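Local coordinates for nisin biosynthesis protein NisC (PDB 2G0D) that catalyses ring formation in nisin biosynthesis, probably by adding cysteine thiols to dehydrated residues of the precursor peptide at a zinc site, at residues Leu42-Leu47 and Ile380-Lys385; Ile235-Glu240 and Ile284-Tyr288; Ser271-Asp275 and Arg314-Asp319; Glu305-Glu309 and Leu341-Phe346. All blocks are in the same frame, centred on the assembly; numbering follows the deposited sequence.

Contact 1: residues Leu42-Leu47 and Ile380-Lys385; sequences LMLAEL and ILVLSK
The carboxylate of E46 is met by the ammonium group of K385 from above its plane: NZ stands 2.8 Å from OE1, 39° out of that plane. F392 N and T393 OG1, from the loop after helix 376-387, bond to OE1 and OE2, so both oxygens of this buried acid are engaged. In the alpha-toroid of the cyclase, the salt bridge ties the turn that ends helix 37-45, early in the chain, to helix 376-387 near its end, a meeting consistent with closure of the ring of helices. Lysine suits the place because its long chain can fold back: bends at chi2 (-68°) and chi3 (86°) carry NZ round to the glutamate, where it also donates to the backbone O of E46 at 3.1 Å, in the carbonyl plane and on a lone pair. I390 O takes a further bond from NZ.

Beside this polar end the packing is apolar and close, the CA atoms of M43 and L381 being 5.4 Å apart. One methyl of L381, CD2, presses on E46 CG at 3.5 Å, while its CG rests on the backbone of M43. The unbranched, pliable side chain of M43 crosses I380 at a slant, with CG 3.8 Å from I380 CG2 and SD near both CG2 and CD1. Helix 3-20 covers the neighbouring side, I380 touching I11 and L47 touching V8. The hydroxyl of S384 shares a water with the other segment: the water donates to M43 O at 2.7 Å and to S384 OG, whose own proton goes to L381 O at 2.8 Å.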
loop_
_atom_site.group_PDB
_atom_site.type_symbol
_atom_site.label_atom_id
_atom_site.label_comp_id
_atom_site.label_asym_id
_atom_site.label_seq_id
_atom_site.Cartn_x
_atom_site.Cartn_y
_atom_site.Cartn_z
ATOM N N LEU A 42 -7.217 -2.051 13.197
ATOM C CA LEU A 42 -7.350 -3.097 12.140
ATOM C C LEU A 42 -6.994 -4.492 12.611
ATOM O O LEU A 42 -7.747 -5.438 12.379
ATOM C CB LEU A 42 -6.592 -2.750 10.858
ATOM C CG LEU A 42 -7.243 -1.586 10.096
ATOM C CD1 LEU A 42 -6.318 -1.018 9.032
ATOM C CD2 LEU A 42 -8.586 -2.036 9.469
ATOM N N MET A 43 -5.876 -4.607 13.318
ATOM C CA MET A 43 -5.428 -5.896 13.830
ATOM C C MET A 43 -6.454 -6.509 14.787
ATOM O O MET A 43 -6.750 -7.684 14.693
ATOM C CB MET A 43 -4.079 -5.764 14.523
ATOM C CG MET A 43 -3.720 -7.029 15.336
ATOM S SD MET A 43 -2.506 -6.753 16.618
ATOM C CE MET A 43 -3.477 -5.864 17.811
ATOM N N LEU A 44 -6.982 -5.705 15.698
ATOM C CA LEU A 44 -7.935 -6.171 16.719
ATOM C C LEU A 44 -9.280 -6.526 16.098
ATOM O O LEU A 44 -9.934 -7.483 16.516
ATOM C CB LEU A 44 -8.145 -5.097 17.800
ATOM C CG LEU A 44 -7.068 -4.811 18.855
ATOM C CD1 LEU A 44 -7.472 -3.624 19.743
ATOM C CD2 LEU A 44 -6.795 -6.015 19.720
ATOM N N ALA A 45 -9.673 -5.735 15.094
ATOM C CA ALA A 45 -10.962 -5.886 14.433
ATOM C C ALA A 45 -11.026 -7.185 13.681
ATOM O O ALA A 45 -12.067 -7.810 13.604
ATOM C CB ALA A 45 -11.233 -4.711 13.511
ATOM N N GLU A 46 -9.890 -7.588 13.129
ATOM C CA GLU A 46 -9.752 -8.861 12.446
ATOM C C GLU A 46 -9.780 -10.086 13.357
ATOM O O GLU A 46 -9.659 -11.217 12.885
ATOM C CB GLU A 46 -8.453 -8.881 11.659
ATOM C CG GLU A 46 -8.517 -8.121 10.372
ATOM C CD GLU A 46 -9.587 -8.611 9.400
ATOM O OE1 GLU A 46 -10.233 -9.654 9.673
ATOM O OE2 GLU A 46 -9.775 -7.923 8.362
ATOM N N LEU A 47 -9.920 -9.866 14.655
ATOM C CA LEU A 47 -9.879 -10.957 15.618
ATOM C C LEU A 47 -11.268 -11.238 16.172
ATOM O O LEU A 47 -11.399 -11.898 17.197
ATOM C CB LEU A 47 -8.910 -10.621 16.746
ATOM C CG LEU A 47 -7.440 -10.415 16.381
ATOM C CD1 LEU A 47 -6.657 -10.138 17.664
ATOM C CD2 LEU A 47 -6.889 -11.649 15.683
ATOM N N ILE A 380 0.958 -9.897 12.680
ATOM C CA ILE A 380 -0.197 -10.554 13.298
ATOM C C ILE A 380 -1.393 -10.540 12.341
ATOM O O ILE A 380 -2.096 -11.536 12.237
ATOM C CB ILE A 380 -0.567 -9.912 14.669
ATOM C CG1 ILE A 380 0.525 -10.237 15.688
ATOM C CG2 ILE A 380 -1.935 -10.377 15.165
ATOM C CD1 ILE A 380 0.539 -9.350 16.951
ATOM N N LEU A 381 -1.616 -9.419 11.653
ATOM C CA LEU A 381 -2.688 -9.356 10.663
ATOM C C LEU A 381 -2.534 -10.438 9.604
ATOM O O LEU A 381 -3.495 -11.141 9.299
ATOM C CB LEU A 381 -2.759 -7.982 9.980
ATOM C CG LEU A 381 -3.724 -6.986 10.648
ATOM C CD1 LEU A 381 -3.288 -5.544 10.346
ATOM C CD2 LEU A 381 -5.141 -7.225 10.181
ATOM N N VAL A 382 -1.337 -10.547 9.032
ATOM C CA VAL A 382 -1.033 -11.582 8.047
ATOM C C VAL A 382 -1.350 -12.953 8.624
ATOM O O VAL A 382 -2.081 -13.737 8.007
ATOM C CB VAL A 382 0.448 -11.527 7.574
ATOM C CG1 VAL A 382 0.748 -12.623 6.550
ATOM C CG2 VAL A 382 0.805 -10.156 6.957
ATOM N N LEU A 383 -0.805 -13.246 9.808
ATOM C CA LEU A 383 -0.913 -14.575 10.395
ATOM C C LEU A 383 -2.361 -14.847 10.708
ATOM O O LEU A 383 -2.822 -15.958 10.579
ATOM C CB LEU A 383 -0.057 -14.681 11.685
ATOM C CG LEU A 383 1.475 -14.803 11.518
ATOM C CD1 LEU A 383 2.198 -14.502 12.830
ATOM C CD2 LEU A 383 1.763 -16.243 11.106
ATOM N N SER A 384 -3.090 -13.819 11.117
ATOM C CA SER A 384 -4.467 -14.029 11.535
ATOM C C SER A 384 -5.391 -14.422 10.363
ATOM O O SER A 384 -6.326 -15.166 10.566
ATOM C CB SER A 384 -5.000 -12.808 12.309
ATOM O OG SER A 384 -5.248 -11.713 11.433
ATOM N N LYS A 385 -5.128 -13.921 9.150
ATOM C CA LYS A 385 -5.995 -14.243 7.996
ATOM C C LYS A 385 -5.688 -15.567 7.349
ATOM O O LYS A 385 -6.513 -16.089 6.595
ATOM C CB LYS A 385 -6.111 -13.084 6.995
ATOM C CG LYS A 385 -6.600 -11.758 7.664
ATOM C CD LYS A 385 -8.080 -11.824 8.151
ATOM C CE LYS A 385 -8.249 -12.412 9.560
ATOM N NZ LYS A 385 -9.665 -12.334 9.962
HETATM O O HOH W 1 -5.114 -9.431 13.424
HETATM O O HOH W 2 -9.576 -13.734 12.763
#

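Contact 2: residues Ile235-Glu240 and Ile284-Tyr288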
loop_
_atom_site.group_PDB
_atom_site.type_symbol
_atom_site.label_atom_id
_atom_site.label_comp_id
_atom_site.label_asym_id
_atom_site.label_seq_id
_atom_site.Cartn_x
_atom_site.Cartn_y
_atom_site.Cartn_z
ATOM N N ILE A 235 2.868 2.739 -18.478
ATOM C CA ILE A 235 3.547 2.301 -17.266
ATOM C C ILE A 235 4.057 0.866 -17.439
ATOM O O ILE A 235 5.214 0.598 -17.170
ATOM C CB ILE A 235 2.646 2.470 -16.007
ATOM C CG1 ILE A 235 2.492 3.963 -15.672
ATOM C CG2 ILE A 235 3.205 1.675 -14.796
ATOM C CD1 ILE A 235 1.478 4.258 -14.577
ATOM N N ILE A 236 3.210 -0.032 -17.933
ATOM C CA ILE A 236 3.626 -1.413 -18.093
ATOM C C ILE A 236 4.718 -1.521 -19.155
ATOM O O ILE A 236 5.714 -2.210 -18.955
ATOM C CB ILE A 236 2.442 -2.361 -18.382
ATOM C CG1 ILE A 236 1.496 -2.413 -17.178
ATOM C CG2 ILE A 236 2.949 -3.786 -18.662
ATOM C CD1 ILE A 236 0.096 -2.864 -17.530
ATOM N N PHE A 237 4.537 -0.810 -20.270
ATOM C CA PHE A 237 5.549 -0.732 -21.341
ATOM C C PHE A 237 6.918 -0.279 -20.790
ATOM O O PHE A 237 7.965 -0.791 -21.223
ATOM C CB PHE A 237 5.055 0.209 -22.456
ATOM C CG PHE A 237 6.021 0.377 -23.613
ATOM C CD1 PHE A 237 5.825 -0.312 -24.804
ATOM C CD2 PHE A 237 7.088 1.273 -23.534
ATOM C CE1 PHE A 237 6.699 -0.131 -25.908
ATOM C CE2 PHE A 237 7.973 1.454 -24.622
ATOM C CZ PHE A 237 7.767 0.750 -25.806
ATOM N N ILE A 238 6.905 0.651 -19.828
ATOM C CA ILE A 238 8.147 1.126 -19.199
ATOM C C ILE A 238 8.770 0.040 -18.310
ATOM O O ILE A 238 9.987 -0.108 -18.278
ATOM C CB ILE A 238 7.966 2.461 -18.413
ATOM C CG1 ILE A 238 7.633 3.614 -19.372
ATOM C CG2 ILE A 238 9.228 2.792 -17.609
ATOM C CD1 ILE A 238 7.137 4.869 -18.684
ATOM N N TYR A 239 7.939 -0.720 -17.597
ATOM C CA TYR A 239 8.452 -1.882 -16.865
ATOM C C TYR A 239 9.063 -2.915 -17.805
ATOM O O TYR A 239 10.167 -3.410 -17.546
ATOM C CB TYR A 239 7.405 -2.470 -15.901
ATOM C CG TYR A 239 7.415 -1.696 -14.610
ATOM C CD1 TYR A 239 8.288 -2.039 -13.566
ATOM C CD2 TYR A 239 6.611 -0.566 -14.461
ATOM C CE1 TYR A 239 8.342 -1.278 -12.390
ATOM C CE2 TYR A 239 6.641 0.190 -13.296
ATOM C CZ TYR A 239 7.503 -0.170 -12.270
ATOM O OH TYR A 239 7.505 0.595 -11.143
ATOM N N GLU A 240 8.374 -3.203 -18.906
ATOM C CA GLU A 240 8.852 -4.177 -19.876
ATOM C C GLU A 240 10.178 -3.736 -20.485
ATOM O O GLU A 240 11.061 -4.570 -20.728
ATOM C CB GLU A 240 7.812 -4.418 -21.000
ATOM C CG GLU A 240 6.612 -5.303 -20.605
ATOM C CD GLU A 240 7.025 -6.738 -20.261
ATOM O OE1 GLU A 240 6.984 -7.617 -21.152
ATOM O OE2 GLU A 240 7.402 -6.984 -19.090
ATOM N N ILE A 284 6.109 -4.952 -7.725
ATOM C CA ILE A 284 6.011 -4.815 -9.183
ATOM C C ILE A 284 5.111 -5.912 -9.782
ATOM O O ILE A 284 4.384 -5.648 -10.734
ATOM C CB ILE A 284 7.427 -4.767 -9.837
ATOM C CG1 ILE A 284 8.125 -3.436 -9.505
ATOM C CG2 ILE A 284 7.370 -5.029 -11.357
ATOM C CD1 ILE A 284 9.640 -3.499 -9.590
ATOM N N SER A 285 5.122 -7.122 -9.210
ATOM C CA SER A 285 4.271 -8.211 -9.730
ATOM C C SER A 285 2.788 -7.859 -9.661
ATOM O O SER A 285 2.002 -8.358 -10.456
ATOM C CB SER A 285 4.520 -9.539 -9.006
ATOM O OG SER A 285 3.994 -9.564 -7.671
ATOM N N LEU A 286 2.406 -7.015 -8.700
ATOM C CA LEU A 286 1.011 -6.541 -8.586
ATOM C C LEU A 286 0.592 -5.706 -9.809
ATOM O O LEU A 286 -0.506 -5.863 -10.339
ATOM C CB LEU A 286 0.798 -5.760 -7.266
ATOM C CG LEU A 286 0.908 -6.583 -5.961
ATOM C CD1 LEU A 286 0.874 -5.695 -4.688
ATOM C CD2 LEU A 286 -0.188 -7.589 -5.928
ATOM N N LEU A 287 1.473 -4.828 -10.270
ATOM C CA LEU A 287 1.219 -4.087 -11.515
ATOM C C LEU A 287 0.867 -5.035 -12.673
ATOM O O LEU A 287 -0.091 -4.797 -13.390
ATOM C CB LEU A 287 2.437 -3.220 -11.903
ATOM C CG LEU A 287 2.343 -2.536 -13.281
ATOM C CD1 LEU A 287 1.228 -1.460 -13.319
ATOM C CD2 LEU A 287 3.683 -1.920 -13.669
ATOM N N TYR A 288 1.629 -6.109 -12.841
ATOM C CA TYR A 288 1.449 -6.974 -13.991
ATOM C C TYR A 288 0.158 -7.791 -13.813
ATOM O O TYR A 288 -0.578 -8.057 -14.774
ATOM C CB TYR A 288 2.664 -7.891 -14.155
ATOM C CG TYR A 288 3.866 -7.257 -14.857
ATOM C CD1 TYR A 288 4.083 -7.476 -16.227
ATOM C CD2 TYR A 288 4.781 -6.447 -14.166
ATOM C CE1 TYR A 288 5.172 -6.904 -16.904
ATOM C CE2 TYR A 288 5.892 -5.874 -14.838
ATOM C CZ TYR A 288 6.077 -6.124 -16.207
ATOM O OH TYR A 288 7.148 -5.585 -16.899
#
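Y239 and Y288 reach across between two helical segments, 235-240 and 284-288, whose axes come no closer than 10.9 Å and whose N-to-C directions lie 126° apart. The pair is therefore splayed well away from antiparallel, and the wide spacing suits large aromatic and branched residues. Both belong to the alpha-toroid, where helices 226-242 and 281-294 pack across each other at a steep angle. The backbones draw nearest at I236 and Y288, with CA atoms 7.2 Å apart.

L287 points into the opposing helix. Its CG lies on the far side of CB from the backbone N (chi1 173°), which sends the two methyls across the gap: CD1 meets I236 CG1, and CD2 lies 3.8 Å from I235 CG2 and a tight 3.3 Å from Y239 CD2. The Y239 ring is also met by I284, whose CG1 comes to 3.6 Å from CE1, so two aliphatic side chains of the opposing helix hem the ring in. W252 adds an edge-to-face ring contact, and the hydroxyl of Y239 bonds to M202 O.

Tyrosine at 288 combines packing with a polar end. Its OH passes Y239 CB at 3.3 Å, and its ring lies against I236 CG2 before reaching E240. The glutamate, partly exposed, folds back at chi2 toward the tyrosine, its carboxylate plane turned 73° from the ring. Y299 bonds to E240 OE1, while K303 forms a salt bridge with OE2. That same OE2 sits at the edge of the Y288 ring and accepts the tyrosine hydroxyl at 2.6 Å through its anti lone pair.

Contact 3: residues Ser271-Asp275 and Arg314-Asp319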
loop_
_atom_site.group_PDB
_atom_site.type_symbol
_atom_site.label_atom_id
_atom_site.label_comp_id
_atom_site.label_asym_id
_atom_site.label_seq_id
_atom_site.Cartn_x
_atom_site.Cartn_y
_atom_site.Cartn_z
ATOM N N SER A 271 23.402 -0.622 -6.828
ATOM C CA SER A 271 24.193 -1.167 -5.722
ATOM C C SER A 271 23.357 -2.131 -4.892
ATOM O O SER A 271 23.867 -3.134 -4.393
ATOM C CB SER A 271 24.689 -0.045 -4.804
ATOM O OG SER A 271 25.881 0.534 -5.289
ATOM N N PHE A 272 22.069 -1.803 -4.748
ATOM C CA PHE A 272 21.170 -2.541 -3.869
ATOM C C PHE A 272 19.760 -2.571 -4.413
ATOM O O PHE A 272 19.086 -1.545 -4.480
ATOM C CB PHE A 272 21.141 -1.913 -2.474
ATOM C CG PHE A 272 20.342 -2.716 -1.472
ATOM C CD1 PHE A 272 20.907 -3.814 -0.840
ATOM C CD2 PHE A 272 19.016 -2.388 -1.191
ATOM C CE1 PHE A 272 20.173 -4.567 0.068
ATOM C CE2 PHE A 272 18.277 -3.135 -0.281
ATOM C CZ PHE A 272 18.863 -4.226 0.353
ATOM N N ILE A 273 19.323 -3.752 -4.815
ATOM C CA ILE A 273 17.923 -4.009 -5.126
ATOM C C ILE A 273 17.474 -5.017 -4.069
ATOM O O ILE A 273 18.286 -5.842 -3.614
ATOM C CB ILE A 273 17.771 -4.630 -6.530
ATOM C CG1 ILE A 273 18.365 -3.712 -7.612
ATOM C CG2 ILE A 273 16.306 -4.984 -6.826
ATOM C CD1 ILE A 273 18.656 -4.452 -8.915
ATOM N N ARG A 274 16.208 -4.952 -3.667
ATOM C CA ARG A 274 15.690 -5.915 -2.713
ATOM C C ARG A 274 14.343 -6.454 -3.180
ATOM O O ARG A 274 13.728 -5.867 -4.059
ATOM C CB ARG A 274 15.598 -5.287 -1.324
ATOM C CG ARG A 274 14.340 -4.465 -1.088
ATOM C CD ARG A 274 14.421 -3.726 0.228
ATOM N NE ARG A 274 14.628 -4.624 1.365
ATOM C CZ ARG A 274 15.015 -4.212 2.570
ATOM N NH1 ARG A 274 15.219 -2.917 2.787
ATOM N NH2 ARG A 274 15.192 -5.085 3.554
ATOM N N ASP A 275 13.905 -7.583 -2.613
ATOM C CA ASP A 275 12.563 -8.103 -2.897
ATOM C C ASP A 275 11.653 -7.682 -1.770
ATOM O O ASP A 275 11.768 -8.176 -0.643
ATOM C CB ASP A 275 12.555 -9.625 -3.065
ATOM C CG ASP A 275 13.266 -10.083 -4.338
ATOM O OD1 ASP A 275 12.953 -9.544 -5.428
ATOM O OD2 ASP A 275 14.128 -10.993 -4.240
ATOM N N ARG A 314 14.116 -16.178 -4.325
ATOM C CA ARG A 314 15.336 -15.364 -4.105
ATOM C C ARG A 314 15.393 -14.634 -2.742
ATOM O O ARG A 314 16.389 -14.716 -2.033
ATOM C CB ARG A 314 15.478 -14.352 -5.261
ATOM C CG ARG A 314 16.762 -13.507 -5.287
ATOM C CD ARG A 314 16.767 -12.534 -6.460
ATOM N NE ARG A 314 15.482 -11.829 -6.553
ATOM C CZ ARG A 314 14.617 -11.956 -7.565
ATOM N NH1 ARG A 314 14.889 -12.722 -8.631
ATOM N NH2 ARG A 314 13.496 -11.289 -7.521
ATOM N N LYS A 315 14.315 -13.925 -2.396
ATOM C CA LYS A 315 14.200 -13.165 -1.144
ATOM C C LYS A 315 15.354 -12.175 -0.957
ATOM O O LYS A 315 15.911 -12.048 0.120
ATOM C CB LYS A 315 14.064 -14.076 0.095
ATOM C CG LYS A 315 13.102 -15.238 -0.046
ATOM C CD LYS A 315 12.816 -15.864 1.292
ATOM C CE LYS A 315 13.019 -17.339 1.275
ATOM N NZ LYS A 315 12.162 -18.055 0.316
ATOM N N LEU A 316 15.672 -11.446 -2.013
ATOM C CA LEU A 316 16.769 -10.496 -1.995
ATOM C C LEU A 316 16.558 -9.402 -0.949
ATOM O O LEU A 316 15.500 -8.762 -0.902
ATOM C CB LEU A 316 16.910 -9.906 -3.393
ATOM C CG LEU A 316 18.166 -9.158 -3.782
ATOM C CD1 LEU A 316 19.417 -10.063 -3.749
ATOM C CD2 LEU A 316 17.928 -8.528 -5.147
ATOM N N GLY A 317 17.555 -9.230 -0.085
ATOM C CA GLY A 317 17.534 -8.256 1.012
ATOM C C GLY A 317 16.571 -8.518 2.164
ATOM O O GLY A 317 16.343 -7.625 3.008
ATOM N N ILE A 318 15.977 -9.709 2.240
ATOM C CA ILE A 318 14.987 -9.898 3.300
ATOM C C ILE A 318 15.746 -10.165 4.604
ATOM O O ILE A 318 16.513 -11.131 4.666
ATOM C CB ILE A 318 13.942 -11.035 2.993
ATOM C CG1 ILE A 318 12.933 -10.625 1.913
ATOM C CG2 ILE A 318 13.205 -11.493 4.282
ATOM C CD1 ILE A 318 11.850 -9.620 2.347
ATOM N N ASP A 319 15.533 -9.316 5.621
ATOM C CA ASP A 319 16.095 -9.545 6.958
ATOM C C ASP A 319 15.112 -9.417 8.122
ATOM O O ASP A 319 15.520 -9.349 9.271
ATOM C CB ASP A 319 17.305 -8.643 7.213
ATOM C CG ASP A 319 16.984 -7.169 7.074
ATOM O OD1 ASP A 319 15.793 -6.786 7.014
ATOM O OD2 ASP A 319 17.948 -6.384 7.004
HETATM O O HOH W 3 13.552 -7.112 1.082
HETATM O O HOH W 4 14.834 -4.393 6.797
#
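Two torsions set up the D275-R314 pair: D275 holds its carboxylate beside its own backbone N (chi1 -69°), and R314, otherwise extended, bends at chi3 (47°) to turn its guanidinium side-on. The grip is bidentate. R314 NH2 lies 2.8 Å from D275 OD1 in a nearly straight bond (176°), and NE lies 2.8 Å from OD2 on its syn lone pair. On the anti side of OD2 the backbone N of L316 donates at 2.7 Å, so that oxygen takes two bonds. A further bond completes the clamp, since D275 N donates to L316 O at 2.6 Å. Aspartate fits because its short side chain keeps carboxylate and backbone within reach of one residue.

The partner loop leaves helix 298-314 through K315, which has positive phi, and forms a type II beta turn from K315 to I318. Glycine suits the third position of this turn, where phi is again positive and the backbone passes close to R274 and F272. Its carbonyl is useful too: G317 O accepts from R274 NH2 at 2.8 Å, with the oxygen tilted from the guanidinium plane. D319 OD1 is a long salt-bridge partner of R274; a water that donates to OD1 bonds only weakly to R274 NH2. L316 meanwhile lays CD2 against the I273 carbonyl, and I318 CD1 touches D275 O.

R274 touches H325, which with C278 and C324 binds the zinc. R274 thus lies in the second shell of the metal, and its bond to G317 O, beside the D275 clamp, is consistent with holding that side chain near the zinc.

Contact 4: residues Glu305-Glu309 and Leu341-Phe346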
loop_
_atom_site.group_PDB
_atom_site.type_symbol
_atom_site.label_atom_id
_atom_site.label_comp_id
_atom_site.label_asym_id
_atom_site.label_seq_id
_atom_site.Cartn_x
_atom_site.Cartn_y
_atom_site.Cartn_z
ATOM N N GLU A 305 3.088 -13.878 -12.243
ATOM C CA GLU A 305 3.393 -15.042 -11.420
ATOM C C GLU A 305 4.864 -15.398 -11.433
ATOM O O GLU A 305 5.432 -15.761 -10.405
ATOM C CB GLU A 305 2.603 -16.244 -11.897
ATOM C CG GLU A 305 1.167 -16.157 -11.560
ATOM C CD GLU A 305 0.548 -17.525 -11.531
ATOM O OE1 GLU A 305 0.763 -18.260 -10.525
ATOM O OE2 GLU A 305 -0.130 -17.851 -12.524
ATOM N N LYS A 306 5.465 -15.310 -12.613
ATOM C CA LYS A 306 6.876 -15.628 -12.789
ATOM C C LYS A 306 7.728 -14.646 -11.979
ATOM O O LYS A 306 8.657 -15.061 -11.302
ATOM C CB LYS A 306 7.261 -15.609 -14.285
ATOM C CG LYS A 306 6.656 -16.756 -15.114
ATOM C CD LYS A 306 7.327 -16.835 -16.486
ATOM C CE LYS A 306 6.622 -17.755 -17.469
ATOM N NZ LYS A 306 5.975 -18.960 -16.867
ATOM N N ILE A 307 7.384 -13.359 -12.045
ATOM C CA ILE A 307 8.065 -12.302 -11.291
ATOM C C ILE A 307 8.002 -12.563 -9.775
ATOM O O ILE A 307 9.005 -12.435 -9.079
ATOM C CB ILE A 307 7.442 -10.904 -11.545
ATOM C CG1 ILE A 307 7.627 -10.460 -13.005
ATOM C CG2 ILE A 307 8.081 -9.833 -10.611
ATOM C CD1 ILE A 307 6.808 -9.176 -13.331
ATOM N N LEU A 308 6.821 -12.917 -9.266
ATOM C CA LEU A 308 6.674 -13.095 -7.829
ATOM C C LEU A 308 7.414 -14.366 -7.413
ATOM O O LEU A 308 8.049 -14.415 -6.364
ATOM C CB LEU A 308 5.193 -13.177 -7.419
ATOM C CG LEU A 308 4.928 -13.404 -5.910
ATOM C CD1 LEU A 308 5.628 -12.334 -5.052
ATOM C CD2 LEU A 308 3.430 -13.472 -5.610
ATOM N N GLU A 309 7.311 -15.386 -8.252
ATOM C CA GLU A 309 7.890 -16.692 -7.955
ATOM C C GLU A 309 9.412 -16.572 -7.878
ATOM O O GLU A 309 10.033 -17.147 -6.985
ATOM C CB GLU A 309 7.444 -17.716 -8.997
ATOM C CG GLU A 309 7.592 -19.133 -8.561
ATOM C CD GLU A 309 7.059 -20.150 -9.587
ATOM O OE1 GLU A 309 6.749 -19.779 -10.757
ATOM O OE2 GLU A 309 6.944 -21.331 -9.193
ATOM N N LEU A 341 -6.219 -16.007 -8.593
ATOM C CA LEU A 341 -5.840 -16.904 -9.693
ATOM C C LEU A 341 -6.044 -18.387 -9.377
ATOM O O LEU A 341 -6.034 -19.236 -10.277
ATOM C CB LEU A 341 -4.378 -16.638 -10.093
ATOM C CG LEU A 341 -4.028 -15.191 -10.510
ATOM C CD1 LEU A 341 -2.612 -15.103 -11.091
ATOM C CD2 LEU A 341 -5.005 -14.666 -11.531
ATOM N N ASN A 342 -6.233 -18.704 -8.099
ATOM C CA ASN A 342 -6.282 -20.092 -7.666
ATOM C C ASN A 342 -5.012 -20.827 -8.052
ATOM O O ASN A 342 -5.031 -22.017 -8.343
ATOM C CB ASN A 342 -7.521 -20.804 -8.217
ATOM C CG ASN A 342 -8.805 -20.124 -7.795
ATOM O OD1 ASN A 342 -9.622 -19.715 -8.641
ATOM N ND2 ASN A 342 -8.988 -19.975 -6.483
ATOM N N THR A 343 -3.902 -20.097 -8.049
ATOM C CA THR A 343 -2.606 -20.696 -8.323
ATOM C C THR A 343 -2.087 -21.421 -7.088
ATOM O O THR A 343 -2.333 -20.985 -5.974
ATOM C CB THR A 343 -1.579 -19.650 -8.801
ATOM O OG1 THR A 343 -0.321 -20.291 -8.991
ATOM C CG2 THR A 343 -1.400 -18.509 -7.768
ATOM N N LYS A 344 -1.359 -22.516 -7.302
ATOM C CA LYS A 344 -0.766 -23.307 -6.224
ATOM C C LYS A 344 0.735 -23.044 -6.114
ATOM O O LYS A 344 1.403 -23.584 -5.229
ATOM C CB LYS A 344 -1.025 -24.810 -6.451
ATOM C CG LYS A 344 -2.470 -25.242 -6.160
ATOM C CD LYS A 344 -2.691 -26.740 -6.432
ATOM C CE LYS A 344 -2.255 -27.620 -5.237
ATOM N NZ LYS A 344 -2.561 -29.091 -5.418
ATOM N N LYS A 345 1.248 -22.189 -6.995
ATOM C CA LYS A 345 2.685 -21.829 -7.049
ATOM C C LYS A 345 3.348 -21.370 -5.746
ATOM O O LYS A 345 4.556 -21.527 -5.578
ATOM C CB LYS A 345 2.905 -20.738 -8.102
ATOM C CG LYS A 345 2.854 -21.258 -9.520
ATOM C CD LYS A 345 3.137 -20.156 -10.533
ATOM C CE LYS A 345 2.717 -20.618 -11.926
ATOM N NZ LYS A 345 1.303 -21.150 -11.876
ATOM N N PHE A 346 2.579 -20.785 -4.836
ATOM C CA PHE A 346 3.169 -20.156 -3.656
ATOM C C PHE A 346 2.786 -20.903 -2.388
ATOM O O PHE A 346 2.961 -20.399 -1.253
ATOM C CB PHE A 346 2.762 -18.672 -3.608
ATOM C CG PHE A 346 2.965 -17.965 -4.928
ATOM C CD1 PHE A 346 4.259 -17.723 -5.410
ATOM C CD2 PHE A 346 1.883 -17.609 -5.714
ATOM C CE1 PHE A 346 4.475 -17.104 -6.635
ATOM C CE2 PHE A 346 2.089 -16.974 -6.961
ATOM C CZ PHE A 346 3.383 -16.735 -7.420
#
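F346 lies against one side of helix segment 305-309, its CA 7.3 Å from that of E309, at the end of a turn that leaves helix 327-341 through N342, with positive phi, and places F346 at the N-cap of helix 347-355. The contact thus locks a helix-to-helix turn of the alpha-toroid onto helix 298-314. A flat aromatic ring suits the place, since both of its faces are used. L308 CD2 makes a CH-pi contact with one face, 3.9 Å from the F346 centroid and 19° off the normal, while K345 CB covers the opposite face. E305 O and E309 CA lie at the ring's edge.

E305 is the polar centre of the contact, although its CG packs on L341 CD1. T343 OG1 donates to E305 OE1 at 2.8 Å, on the syn side and 17° out of the carboxylate plane. Threonine serves twice, for OG1 also accepts from K345 N in an ST turn. K345, extended as far as a bend at chi4 (51°), crosses the glutamate and sets NZ 3.2 Å from OE1, a weak bond within a salt bridge. With a hydroxyl and an ammonium group on one oxygen, the buried E305 is probably stabilised in its charged form.

In the fold
Contact 1 joins regions near the two ends of the chain, and the other three contacts are nested in the long chain segment it closes; its centre is about 30 Å from that of contact 2, on the opposite side of the chain's centre. Contacts 2 and 4 touch directly through consecutive helices 281-294 and 298-314, with Y288 CD2 3.5 Å from I307 CD1 and S285 OG 3.8 Å from L308 CB. Contact 3 crosses both of them along the chain; its nearest atoms are about 7 Å from contact 2 and about 5 Å from contact 4. It is also close to the zinc, about 6 Å from the R274 side chain, whereas the side chain of I284 in contact 2 is about 13 Å away.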